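Local coordinates for threonine phosphate decarboxylase-like enzyme (Sulfurospirillum multivorans, PDB 6OUX), which decarboxylates L-serine O-phosphate to ethanolamine O-phosphate, with pyridoxal phosphate as cofactor, to supply the linker precursor for norcobamide biosynthesis, at residues S26-M31 and Y353-A358; I45-L50 and R369-T374; S82-L87 and I102-G107; I238-S243 and L253-M258. All blocks are in the same frame, centred on the assembly; numbering follows the deposited sequence.

Contact 1. Residues S26-M31 and Y353-A358; sequences SHSPSM and YVRTMA
Tyr353 turns its ring toward Pro29 because CG stands anti to the backbone N (chi1 -157°), while Arg355, also anti at chi1, bends at chi2 (53°), which brings CD beside Ser26 O and the guanidinium under Ser28 CB. The contact joins the N-terminal loop ahead of helix 31-37 to strand 352-356 in the smaller sheet of an enzyme of the aminotransferase class I and II family, and Arg355 probably binds the substrate O-phospho-L-serine. Tyr353 OH donates to Pro29 O at 2.7 Å, in the carbonyl plane and on a lone pair; Pro29, which follows a cis peptide bond, lays its CD against Tyr353 OH. The His27 ring, held at NE2 by Asp46, brings CD2 to within 3.9 Å of Tyr353 CE2, the planes inclined at 40°, and Met31 SD makes an oblique Met-aromatic contact 3.8 Å from Tyr353 CD2. A phenylalanine here would probably leave Pro29 O without this donor and the loop less firmly tied to the strand. Ser28 CB covers one face of the Arg355 guanidinium, 3.5 Å from NH2, a nitrogen that bonds Gly25 O. NH1 has Asp359 as its salt-bridge mate and also reaches Thr356 O. One water links the two segments: it accepts from Thr356 N and donates to Val354 O, each at 2.9 Å, and gives its other proton to Ser28 O at 3.3 Å.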
loop_
_atom_site.group_PDB
_atom_site.type_symbol
_atom_site.label_atom_id
_atom_site.label_comp_id
_atom_site.label_asym_id
_atom_site.label_seq_id
_atom_site.Cartn_x
_atom_site.Cartn_y
_atom_site.Cartn_z
ATOM N N SER A 26 -3.515 -9.418 14.239
ATOM C CA SER A 26 -2.829 -9.380 15.518
ATOM C C SER A 26 -3.705 -8.890 16.682
ATOM O O SER A 26 -3.576 -9.394 17.800
ATOM C CB SER A 26 -1.583 -8.463 15.371
ATOM O OG SER A 26 -0.550 -9.172 14.706
ATOM N N HIS A 27 -4.548 -7.892 16.440
ATOM C CA HIS A 27 -5.504 -7.431 17.485
ATOM C C HIS A 27 -6.926 -7.911 17.203
ATOM O O HIS A 27 -7.652 -7.281 16.419
ATOM C CB HIS A 27 -5.555 -5.918 17.576
ATOM C CG HIS A 27 -4.237 -5.289 17.852
ATOM N ND1 HIS A 27 -3.374 -4.916 16.851
ATOM C CD2 HIS A 27 -3.641 -4.937 19.016
ATOM C CE1 HIS A 27 -2.303 -4.354 17.388
ATOM N NE2 HIS A 27 -2.436 -4.364 18.698
ATOM N N SER A 28 -7.309 -8.990 17.860
ATOM C CA SER A 28 -8.681 -9.478 17.825
ATOM C C SER A 28 -9.211 -9.655 19.248
ATOM O O SER A 28 -8.748 -10.538 20.012
ATOM C CB SER A 28 -8.761 -10.808 17.098
ATOM O OG SER A 28 -10.130 -11.187 16.856
ATOM N N PRO A 29 -10.142 -8.809 19.645
ATOM C CA PRO A 29 -10.723 -7.676 18.876
ATOM C C PRO A 29 -9.773 -6.494 18.604
ATOM O O PRO A 29 -8.685 -6.383 19.230
ATOM C CB PRO A 29 -11.891 -7.235 19.741
ATOM C CG PRO A 29 -11.546 -7.710 21.142
ATOM C CD PRO A 29 -10.791 -8.994 20.950
ATOM N N SER A 30 -10.198 -5.609 17.707
ATOM C CA SER A 30 -9.372 -4.504 17.277
ATOM C C SER A 30 -9.228 -3.559 18.406
ATOM O O SER A 30 -10.115 -3.468 19.226
ATOM C CB SER A 30 -10.012 -3.754 16.095
ATOM O OG SER A 30 -10.925 -2.757 16.547
ATOM N N MET A 31 -8.117 -2.838 18.440
ATOM C CA MET A 31 -7.887 -1.779 19.419
ATOM C C MET A 31 -8.882 -0.619 19.375
ATOM O O MET A 31 -9.185 -0.023 20.413
ATOM C CB MET A 31 -6.506 -1.161 19.238
ATOM C CG MET A 31 -5.898 -0.773 20.552
ATOM S SD MET A 31 -5.183 -2.211 21.378
ATOM C CE MET A 31 -3.652 -1.435 21.825
ATOM N N TYR A 353 -2.171 -6.294 26.868
ATOM C CA TYR A 353 -2.913 -7.027 25.786
ATOM C C TYR A 353 -2.077 -8.141 25.139
ATOM O O TYR A 353 -0.961 -7.876 24.681
ATOM C CB TYR A 353 -3.317 -6.072 24.684
ATOM C CG TYR A 353 -4.476 -6.487 23.835
ATOM C CD1 TYR A 353 -5.289 -7.587 24.159
ATOM C CD2 TYR A 353 -4.798 -5.752 22.727
ATOM C CE1 TYR A 353 -6.364 -7.952 23.352
ATOM C CE2 TYR A 353 -5.878 -6.115 21.940
ATOM C CZ TYR A 353 -6.662 -7.204 22.271
ATOM O OH TYR A 353 -7.743 -7.558 21.479
ATOM N N VAL A 354 -2.593 -9.368 25.156
ATOM C CA VAL A 354 -1.948 -10.507 24.483
ATOM C C VAL A 354 -2.992 -11.171 23.576
ATOM O O VAL A 354 -4.179 -10.831 23.645
ATOM C CB VAL A 354 -1.291 -11.519 25.455
ATOM C CG1 VAL A 354 -0.348 -10.822 26.396
ATOM C CG2 VAL A 354 -2.306 -12.362 26.250
ATOM N N ARG A 355 -2.543 -12.051 22.682
ATOM C CA ARG A 355 -3.364 -12.551 21.570
ATOM C C ARG A 355 -3.814 -13.971 21.915
ATOM O O ARG A 355 -2.995 -14.877 22.217
ATOM C CB ARG A 355 -2.550 -12.438 20.223
ATOM C CG ARG A 355 -3.200 -12.883 18.892
ATOM C CD ARG A 355 -4.517 -12.171 18.746
ATOM N NE ARG A 355 -5.169 -12.247 17.444
ATOM C CZ ARG A 355 -5.872 -13.287 16.981
ATOM N NH1 ARG A 355 -5.915 -14.443 17.645
ATOM N NH2 ARG A 355 -6.492 -13.170 15.806
ATOM N N THR A 356 -5.116 -14.182 21.918
ATOM C CA THR A 356 -5.618 -15.560 22.017
ATOM C C THR A 356 -5.206 -16.454 20.832
ATOM O O THR A 356 -5.112 -15.998 19.665
ATOM C CB THR A 356 -7.147 -15.618 22.139
ATOM O OG1 THR A 356 -7.522 -16.956 22.431
ATOM C CG2 THR A 356 -7.870 -15.183 20.876
ATOM N N MET A 357 -5.045 -17.753 21.123
ATOM C CA MET A 357 -4.923 -18.760 20.029
ATOM C C MET A 357 -6.192 -19.540 19.728
ATOM O O MET A 357 -6.222 -20.332 18.761
ATOM C CB MET A 357 -3.791 -19.716 20.307
ATOM C CG MET A 357 -2.485 -18.935 20.293
ATOM S SD MET A 357 -1.613 -18.532 18.773
ATOM C CE MET A 357 -2.179 -16.961 18.308
ATOM N N ALA A 358 -7.289 -19.168 20.403
ATOM C CA ALA A 358 -8.592 -19.861 20.257
ATOM C C ALA A 358 -9.099 -19.896 18.815
ATOM O O ALA A 358 -9.744 -20.837 18.410
ATOM C CB ALA A 358 -9.640 -19.190 21.162
HETATM O O HOH W 1 -6.496 -11.659 22.084
#

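Contact 2. Residues I45-L50 and R369-T374; sequences IDACYL and RIAGRT
Arg369 and Cys48 meet at the edge of the five-stranded mixed sheet in the small domain of this PLP-dependent fold, Cys48 in the loop just after strand 45-46. From CB the arginine runs extended through CG to CD and then bends (chi3 63°), which turns its head toward the 45-50 segment. NE donates to a water at 2.7 Å that lies near both Arg369 O and Ala47 O. CZ lies beneath Leu50 CD2, the methyl sitting over the centre of one guanidinium face at 3.7 Å from CZ. NH1 touches Leu50 CD1 and bonds Asn181 O, while NH2 donates to Cys48 O at 2.8 Å, approaching nearly along the C=O axis although the N-H...O angle is only 131°. Three partners, the water, Asn181 O and Cys48 O, fix the rotation of this head, which probably binds O-phospho-L-serine. Between the backbones, Ala371 N donates to Ala47 O at 2.9 Å, almost straight at 168°. Side-chain packing adds Ala371 CB, 3.9 Å from Leu50 CD2. Arg373 and Ile45 lie alongside each other, pointing opposite ways, CG to CG2 at 4.1 Å, and Asp46 O stands over one face of the Arg373 guanidinium, 3.8 Å from NE.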
loop_
_atom_site.group_PDB
_atom_site.type_symbol
_atom_site.label_atom_id
_atom_site.label_comp_id
_atom_site.label_asym_id
_atom_site.label_seq_id
_atom_site.Cartn_x
_atom_site.Cartn_y
_atom_site.Cartn_z
ATOM N N ILE A 45 0.702 -1.973 27.933
ATOM C CA ILE A 45 1.643 -2.800 27.177
ATOM C C ILE A 45 0.834 -3.536 26.129
ATOM O O ILE A 45 -0.034 -4.354 26.480
ATOM C CB ILE A 45 2.387 -3.811 28.089
ATOM C CG1 ILE A 45 3.220 -3.068 29.124
ATOM C CG2 ILE A 45 3.274 -4.735 27.246
ATOM C CD1 ILE A 45 3.750 -3.992 30.200
ATOM N N ASP A 46 1.133 -3.283 24.859
ATOM C CA ASP A 46 0.495 -4.044 23.802
ATOM C C ASP A 46 1.480 -5.117 23.422
ATOM O O ASP A 46 2.497 -4.849 22.757
ATOM C CB ASP A 46 0.141 -3.137 22.602
ATOM C CG ASP A 46 -0.495 -3.897 21.436
ATOM O OD1 ASP A 46 -0.627 -5.175 21.414
ATOM O OD2 ASP A 46 -0.912 -3.162 20.505
ATOM N N ALA A 47 1.205 -6.345 23.817
ATOM C CA ALA A 47 2.056 -7.466 23.347
ATOM C C ALA A 47 1.371 -8.374 22.299
ATOM O O ALA A 47 1.659 -9.555 22.227
ATOM C CB ALA A 47 2.564 -8.264 24.540
ATOM N N CYS A 48 0.518 -7.803 21.454
ATOM C CA CYS A 48 -0.105 -8.523 20.369
ATOM C C CYS A 48 0.638 -8.416 19.064
ATOM O O CYS A 48 0.836 -9.413 18.374
ATOM C CB CYS A 48 -1.505 -7.980 20.086
ATOM S SG CYS A 48 -2.738 -8.436 21.281
ATOM N N TYR A 49 1.011 -7.201 18.683
ATOM C CA TYR A 49 1.721 -7.025 17.430
ATOM C C TYR A 49 3.230 -7.274 17.558
ATOM O O TYR A 49 3.862 -7.066 18.598
ATOM C CB TYR A 49 1.456 -5.649 16.785
ATOM C CG TYR A 49 2.166 -4.574 17.513
ATOM C CD1 TYR A 49 1.682 -4.126 18.742
ATOM C CD2 TYR A 49 3.345 -4.021 17.019
ATOM C CE1 TYR A 49 2.341 -3.151 19.461
ATOM C CE2 TYR A 49 4.028 -3.054 17.751
ATOM C CZ TYR A 49 3.510 -2.624 18.974
ATOM O OH TYR A 49 4.111 -1.648 19.736
ATOM N N LEU A 50 3.788 -7.715 16.455
ATOM C CA LEU A 50 5.138 -8.236 16.412
ATOM C C LEU A 50 6.072 -7.136 15.911
ATOM O O LEU A 50 5.841 -6.507 14.879
ATOM C CB LEU A 50 5.177 -9.451 15.580
ATOM C CG LEU A 50 4.073 -10.463 15.883
ATOM C CD1 LEU A 50 4.165 -11.574 14.886
ATOM C CD2 LEU A 50 4.155 -11.026 17.295
ATOM N N ARG A 369 -0.471 -16.095 22.555
ATOM C CA ARG A 369 0.785 -15.670 21.906
ATOM C C ARG A 369 1.178 -14.326 22.451
ATOM O O ARG A 369 0.393 -13.370 22.367
ATOM C CB ARG A 369 0.633 -15.546 20.401
ATOM C CG ARG A 369 1.999 -15.482 19.676
ATOM C CD ARG A 369 1.833 -14.987 18.274
ATOM N NE ARG A 369 1.311 -13.633 18.194
ATOM C CZ ARG A 369 1.015 -13.027 17.043
ATOM N NH1 ARG A 369 1.207 -13.657 15.913
ATOM N NH2 ARG A 369 0.556 -11.797 17.018
ATOM N N ILE A 370 2.410 -14.232 22.986
ATOM C CA ILE A 370 2.884 -12.957 23.568
ATOM C C ILE A 370 4.110 -12.442 22.803
ATOM O O ILE A 370 5.088 -13.123 22.701
ATOM C CB ILE A 370 3.307 -13.111 25.065
ATOM C CG1 ILE A 370 2.222 -13.874 25.839
ATOM C CG2 ILE A 370 3.613 -11.728 25.663
ATOM C CD1 ILE A 370 2.553 -14.150 27.292
ATOM N N ALA A 371 4.025 -11.229 22.287
ATOM C CA ALA A 371 5.157 -10.631 21.587
ATOM C C ALA A 371 6.188 -10.164 22.608
ATOM O O ALA A 371 5.810 -9.621 23.662
ATOM C CB ALA A 371 4.682 -9.437 20.783
ATOM N N GLY A 372 7.461 -10.326 22.320
ATOM C CA GLY A 372 8.513 -9.955 23.251
ATOM C C GLY A 372 8.655 -8.462 23.169
ATOM O O GLY A 372 8.611 -7.904 22.055
ATOM N N ARG A 373 8.666 -7.804 24.337
ATOM C CA ARG A 373 8.813 -6.341 24.411
ATOM C C ARG A 373 10.204 -5.909 24.955
ATOM O O ARG A 373 11.200 -6.635 24.797
ATOM C CB ARG A 373 7.661 -5.748 25.242
ATOM C CG ARG A 373 6.274 -6.108 24.768
ATOM C CD ARG A 373 6.079 -6.131 23.272
ATOM N NE ARG A 373 6.284 -4.834 22.661
ATOM C CZ ARG A 373 6.552 -4.653 21.368
ATOM N NH1 ARG A 373 6.615 -5.703 20.498
ATOM N NH2 ARG A 373 6.751 -3.409 20.936
ATOM N N THR A 374 10.274 -4.751 25.597
ATOM C CA THR A 374 11.491 -4.321 26.215
ATOM C C THR A 374 11.643 -5.138 27.507
ATOM O O THR A 374 10.661 -5.754 28.001
ATOM C CB THR A 374 11.432 -2.808 26.580
ATOM O OG1 THR A 374 10.383 -2.577 27.529
ATOM C CG2 THR A 374 11.176 -1.926 25.336
HETATM O O HOH W 2 1.174 -11.898 20.316
#

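Contact 3. Residues S82-L87 and I102-G107; sequences SQQRSL and IFIGNG
Gln84 reaches Ile104 with an extended first torsion, CG anti to the backbone N (chi1 -179°), followed by a turn at chi2 (86°) that lays the terminal amide beside the Ile104 peptide atoms. As modelled, NE2 lies 2.9 Å from Ile104 N and OE1 lies 3.1 Å from Ile104 O. Like atoms thus face like, the amide is probably turned over, and with it turned back both pairs may be hydrogen bonds. The amide crosses the Ile104 side chain obliquely; the atom modelled as NE2 of Gln84 lies 3.7 Å from Ile104 CG1. With CG1 beside the backbone N (chi1 -44°), Ile104 points this branch at the helix, where it also meets Leu87 CB at 4.0 Å, one helical turn after Gln84. Helix 84-95 here covers strand 102-105, the edge strand of the seven-stranded sheet in the large domain of the PLP-dependent aminotransferase fold. Phe103 and Gly105 make the backbone bonds to strand 254-257, whereas Ile104 N and O lie on the other side of the strand, where the Gln84 amide sits. Cutting this side chain back to an alanine is likely to leave Ile104 N and O without their amide neighbour and to open a gap beside CG1. On the helix side, Gln83 at the N-cap position offers its carbonyl O to Ser86 N at 3.0 Å and to Leu87 N at 3.2 Å. Phe103 directs its side chain to the other face of the sheet, against Ile111 and Met114 of helix 108-116, while Ile102 lies on Met91 and Leu95 of helix 84-95.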
loop_
_atom_site.group_PDB
_atom_site.type_symbol
_atom_site.label_atom_id
_atom_site.label_comp_id
_atom_site.label_asym_id
_atom_site.label_seq_id
_atom_site.Cartn_x
_atom_site.Cartn_y
_atom_site.Cartn_z
ATOM N N SER A 82 9.924 7.144 -5.734
ATOM C CA SER A 82 10.584 6.310 -6.750
ATOM C C SER A 82 9.770 5.112 -7.090
ATOM O O SER A 82 8.993 4.619 -6.263
ATOM C CB SER A 82 11.946 5.882 -6.233
ATOM O OG SER A 82 12.713 7.017 -5.834
ATOM N N GLN A 83 9.954 4.652 -8.329
ATOM C CA GLN A 83 9.230 3.550 -8.898
ATOM C C GLN A 83 9.969 2.238 -8.621
ATOM O O GLN A 83 11.116 2.249 -8.155
ATOM C CB GLN A 83 9.041 3.729 -10.416
ATOM C CG GLN A 83 8.550 5.099 -10.909
ATOM C CD GLN A 83 7.433 5.708 -10.069
ATOM O OE1 GLN A 83 7.608 6.766 -9.459
ATOM N NE2 GLN A 83 6.274 5.050 -10.042
ATOM N N GLN A 84 9.276 1.133 -8.884
ATOM C CA GLN A 84 9.735 -0.218 -8.565
ATOM C C GLN A 84 11.188 -0.504 -8.963
ATOM O O GLN A 84 12.007 -0.925 -8.112
ATOM C CB GLN A 84 8.759 -1.257 -9.134
ATOM C CG GLN A 84 9.119 -2.701 -8.854
ATOM C CD GLN A 84 8.627 -3.256 -7.521
ATOM O OE1 GLN A 84 7.675 -2.734 -6.860
ATOM N NE2 GLN A 84 9.239 -4.354 -7.130
ATOM N N ARG A 85 11.547 -0.238 -10.227
ATOM C CA ARG A 85 12.940 -0.483 -10.695
ATOM C C ARG A 85 14.024 0.229 -9.876
ATOM O O ARG A 85 15.175 -0.288 -9.693
ATOM C CB ARG A 85 13.103 -0.128 -12.200
ATOM C CG ARG A 85 12.263 -0.948 -13.186
ATOM C CD ARG A 85 12.637 -2.433 -13.157
ATOM N NE ARG A 85 11.827 -3.299 -14.024
ATOM C CZ ARG A 85 11.845 -4.638 -13.989
ATOM N NH1 ARG A 85 12.604 -5.276 -13.113
ATOM N NH2 ARG A 85 11.047 -5.350 -14.788
ATOM N N SER A 86 13.712 1.433 -9.383
ATOM C CA SER A 86 14.698 2.145 -8.637
ATOM C C SER A 86 14.819 1.503 -7.242
ATOM O O SER A 86 15.921 1.436 -6.703
ATOM C CB SER A 86 14.444 3.673 -8.651
ATOM O OG SER A 86 14.770 4.275 -7.426
ATOM N N LEU A 87 13.708 0.998 -6.697
ATOM C CA LEU A 87 13.660 0.331 -5.383
ATOM C C LEU A 87 14.373 -1.035 -5.403
ATOM O O LEU A 87 15.151 -1.364 -4.502
ATOM C CB LEU A 87 12.207 0.127 -4.955
ATOM C CG LEU A 87 11.397 1.412 -4.772
ATOM C CD1 LEU A 87 9.938 1.097 -4.541
ATOM C CD2 LEU A 87 12.019 2.247 -3.674
ATOM N N ILE A 102 14.187 -9.114 -7.343
ATOM C CA ILE A 102 13.524 -8.522 -6.155
ATOM C C ILE A 102 12.159 -7.913 -6.489
ATOM O O ILE A 102 12.087 -7.130 -7.404
ATOM C CB ILE A 102 14.390 -7.428 -5.514
ATOM C CG1 ILE A 102 15.798 -7.940 -5.272
ATOM C CG2 ILE A 102 13.745 -6.960 -4.190
ATOM C CD1 ILE A 102 16.840 -6.925 -4.800
ATOM N N PHE A 103 11.106 -8.331 -5.771
ATOM C CA PHE A 103 9.796 -7.750 -5.821
ATOM C C PHE A 103 9.549 -7.014 -4.465
ATOM O O PHE A 103 9.662 -7.616 -3.365
ATOM C CB PHE A 103 8.716 -8.828 -6.114
ATOM C CG PHE A 103 7.329 -8.281 -6.146
ATOM C CD1 PHE A 103 6.602 -8.112 -4.961
ATOM C CD2 PHE A 103 6.746 -7.851 -7.346
ATOM C CE1 PHE A 103 5.339 -7.570 -4.958
ATOM C CE2 PHE A 103 5.447 -7.329 -7.355
ATOM C CZ PHE A 103 4.736 -7.201 -6.176
ATOM N N ILE A 104 9.160 -5.752 -4.546
ATOM C CA ILE A 104 8.899 -4.912 -3.352
ATOM C C ILE A 104 7.390 -4.665 -3.258
ATOM O O ILE A 104 6.799 -4.207 -4.231
ATOM C CB ILE A 104 9.550 -3.518 -3.427
ATOM C CG1 ILE A 104 11.002 -3.537 -3.949
ATOM C CG2 ILE A 104 9.378 -2.815 -2.066
ATOM C CD1 ILE A 104 12.017 -3.945 -2.951
ATOM N N GLY A 105 6.762 -5.006 -2.129
ATOM C CA GLY A 105 5.323 -4.743 -1.906
ATOM C C GLY A 105 5.039 -4.362 -0.435
ATOM O O GLY A 105 5.944 -3.906 0.289
ATOM N N ASN A 106 3.801 -4.565 -0.008
ATOM C CA ASN A 106 3.312 -4.147 1.295
ATOM C C ASN A 106 3.677 -4.990 2.509
ATOM O O ASN A 106 3.716 -4.502 3.635
ATOM C CB ASN A 106 1.789 -4.063 1.243
ATOM C CG ASN A 106 1.325 -2.915 0.409
ATOM O OD1 ASN A 106 1.855 -1.818 0.528
ATOM N ND2 ASN A 106 0.347 -3.158 -0.456
ATOM N N GLY A 107 3.927 -6.249 2.293
ATOM C CA GLY A 107 4.200 -7.157 3.394
ATOM C C GLY A 107 4.343 -8.541 2.859
ATOM O O GLY A 107 4.004 -8.801 1.700
#

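Contact 4. Residues I238-S243 and L253-M258; sequences IVKSLS and LGYALM
Strands 238-241 and 254-257 run antiparallel at 168°, their axes 4.6 Å apart, with Ile238-Leu257 and Lys240-Tyr255 as hydrogen-bonded pairs alternating with the non-hydrogen-bonded pairs Val239-Ala256 and Ser241-Gly254. Each hydrogen-bonded pair is closed by two backbone bonds, among them Tyr255 N to Lys240 O at 2.8 Å, and Leu242 N continues the ladder to Leu253 O. Tyr255 has its CG between the backbone N and the carbonyl carbon (chi1 73°), a crowded position that leans the ring across the neighbouring strand: CE1 comes 3.9 Å from Lys240 CB, and the Lys240 aliphatic chain runs on past the hydroxyl. Leu242 CD2 meets the ring at its edge, 4.1 Å from CE1. The Lys240 chain bends only at its last torsion (chi4 -61°), where NZ bonds Ser241 O and forms a salt bridge to Asp245. Strand 254-257 is antiparallel to both its neighbours in the seven-stranded sheet, the lone reversed strand that marks the large domain of fold type I PLP enzymes. Lys240, Tyr255, Ile238 and Leu257 share one face, which helices 84-95 and 227-232 cover; Val239 CG2 and Ala256 CB, 4.2 Å apart, lie on the other, under helix 108-116. On that same face a CB on Gly254 would be tight, 3.1 Å from Lys240 O. Beyond the strands Ser243 OG accepts from Leu253 N at 3.1 Å while bonding Val251 O, and Ser241 OG accepts from Ser243 N at 2.9 Å in an ST turn.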
loop_
_atom_site.group_PDB
_atom_site.type_symbol
_atom_site.label_atom_id
_atom_site.label_comp_id
_atom_site.label_asym_id
_atom_site.label_seq_id
_atom_site.Cartn_x
_atom_site.Cartn_y
_atom_site.Cartn_z
ATOM N N ILE A 238 11.671 -16.584 -1.830
ATOM C CA ILE A 238 11.824 -16.077 -0.472
ATOM C C ILE A 238 10.915 -14.890 -0.288
ATOM O O ILE A 238 10.869 -13.971 -1.123
ATOM C CB ILE A 238 13.290 -15.648 -0.176
ATOM C CG1 ILE A 238 14.259 -16.810 -0.382
ATOM C CG2 ILE A 238 13.427 -15.067 1.230
ATOM C CD1 ILE A 238 14.023 -18.021 0.521
ATOM N N VAL A 239 10.182 -14.868 0.823
ATOM C CA VAL A 239 9.387 -13.698 1.132
ATOM C C VAL A 239 9.726 -13.220 2.543
ATOM O O VAL A 239 9.913 -14.047 3.436
ATOM C CB VAL A 239 7.859 -14.044 1.084
ATOM C CG1 VAL A 239 7.070 -12.819 1.383
ATOM C CG2 VAL A 239 7.422 -14.558 -0.252
ATOM N N LYS A 240 9.753 -11.903 2.756
ATOM C CA LYS A 240 10.207 -11.349 4.059
ATOM C C LYS A 240 9.596 -9.975 4.298
ATOM O O LYS A 240 9.701 -9.082 3.465
ATOM C CB LYS A 240 11.745 -11.295 4.131
ATOM C CG LYS A 240 12.251 -10.763 5.441
ATOM C CD LYS A 240 13.694 -11.111 5.770
ATOM C CE LYS A 240 14.021 -10.638 7.167
ATOM N NZ LYS A 240 13.855 -9.159 7.198
ATOM N N SER A 241 8.971 -9.828 5.462
ATOM C CA SER A 241 8.529 -8.567 5.948
ATOM C C SER A 241 9.744 -7.708 6.224
ATOM O O SER A 241 10.792 -8.200 6.605
ATOM C CB SER A 241 7.665 -8.750 7.181
ATOM O OG SER A 241 7.438 -7.486 7.782
ATOM N N LEU A 242 9.630 -6.427 5.958
ATOM C CA LEU A 242 10.581 -5.459 6.540
ATOM C C LEU A 242 10.025 -4.704 7.752
ATOM O O LEU A 242 10.771 -3.953 8.373
ATOM C CB LEU A 242 11.059 -4.471 5.485
ATOM C CG LEU A 242 11.851 -5.085 4.340
ATOM C CD1 LEU A 242 12.007 -4.051 3.227
ATOM C CD2 LEU A 242 13.218 -5.557 4.836
ATOM N N SER A 243 8.783 -4.979 8.141
ATOM C CA SER A 243 8.085 -4.266 9.233
ATOM C C SER A 243 8.169 -4.948 10.627
ATOM O O SER A 243 8.257 -4.299 11.675
ATOM C CB SER A 243 6.635 -3.966 8.742
ATOM O OG SER A 243 6.692 -3.207 7.465
ATOM N N LEU A 253 6.026 -2.661 4.520
ATOM C CA LEU A 253 6.993 -3.040 3.498
ATOM C C LEU A 253 7.414 -4.478 3.598
ATOM O O LEU A 253 7.685 -4.966 4.666
ATOM C CB LEU A 253 8.283 -2.273 3.677
ATOM C CG LEU A 253 8.243 -0.791 3.431
ATOM C CD1 LEU A 253 9.541 -0.193 3.930
ATOM C CD2 LEU A 253 8.030 -0.504 1.964
ATOM N N GLY A 254 7.528 -5.140 2.463
ATOM C CA GLY A 254 8.099 -6.471 2.453
ATOM C C GLY A 254 8.681 -6.695 1.097
ATOM O O GLY A 254 8.382 -5.916 0.138
ATOM N N TYR A 255 9.506 -7.724 0.984
ATOM C CA TYR A 255 10.043 -8.058 -0.349
ATOM C C TYR A 255 9.967 -9.564 -0.601
ATOM O O TYR A 255 9.699 -10.353 0.308
ATOM C CB TYR A 255 11.465 -7.513 -0.547
ATOM C CG TYR A 255 12.555 -8.282 0.246
ATOM C CD1 TYR A 255 12.845 -7.971 1.549
ATOM C CD2 TYR A 255 13.241 -9.307 -0.325
ATOM C CE1 TYR A 255 13.840 -8.649 2.262
ATOM C CE2 TYR A 255 14.212 -10.013 0.377
ATOM C CZ TYR A 255 14.481 -9.691 1.659
ATOM O OH TYR A 255 15.407 -10.395 2.311
ATOM N N ALA A 256 10.140 -9.930 -1.852
ATOM C CA ALA A 256 10.316 -11.314 -2.284
ATOM C C ALA A 256 11.467 -11.415 -3.256
ATOM O O ALA A 256 11.724 -10.466 -4.027
ATOM C CB ALA A 256 9.071 -11.840 -2.949
ATOM N N LEU A 257 12.130 -12.567 -3.239
ATOM C CA LEU A 257 13.146 -12.969 -4.248
ATOM C C LEU A 257 12.498 -14.091 -5.077
ATOM O O LEU A 257 12.022 -15.092 -4.530
ATOM C CB LEU A 257 14.400 -13.501 -3.573
ATOM C CG LEU A 257 15.045 -12.594 -2.510
ATOM C CD1 LEU A 257 16.307 -13.212 -1.928
ATOM C CD2 LEU A 257 15.371 -11.206 -3.011
ATOM N N MET A 258 12.436 -13.884 -6.376
ATOM C CA MET A 258 11.776 -14.811 -7.253
ATOM C C MET A 258 12.295 -14.673 -8.674
ATOM O O MET A 258 13.128 -13.827 -8.982
ATOM C CB MET A 258 10.242 -14.663 -7.173
ATOM C CG MET A 258 9.647 -13.334 -7.597
ATOM S SD MET A 258 7.797 -13.217 -7.446
ATOM C CE MET A 258 7.625 -12.340 -6.117
#

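Contacts 1 and 2 belong to the smaller sheet, where strand 352-356 of contact 1 lies between the two strands of contact 2: Tyr353 O receives Ala47 N at 2.8 Å, and Ser26 O packs on Cys48 CB. Each holds an arginine that probably binds O-phospho-L-serine. Contacts 3 and 4 belong to the seven-stranded sheet, where strands 102-105 and 254-257 are neighbours; Phe103 O takes a bond from Ala256 N at 2.8 Å. Contact 1 is partly buried and the other three are buried. Chemistry follows place: arginine-to-carbonyl bonds and waters near the substrate site, helix-on-strand packing in contact 3, and a regular backbone ladder in contact 4. The centres of contacts 1 and 3 are about 31 Å apart.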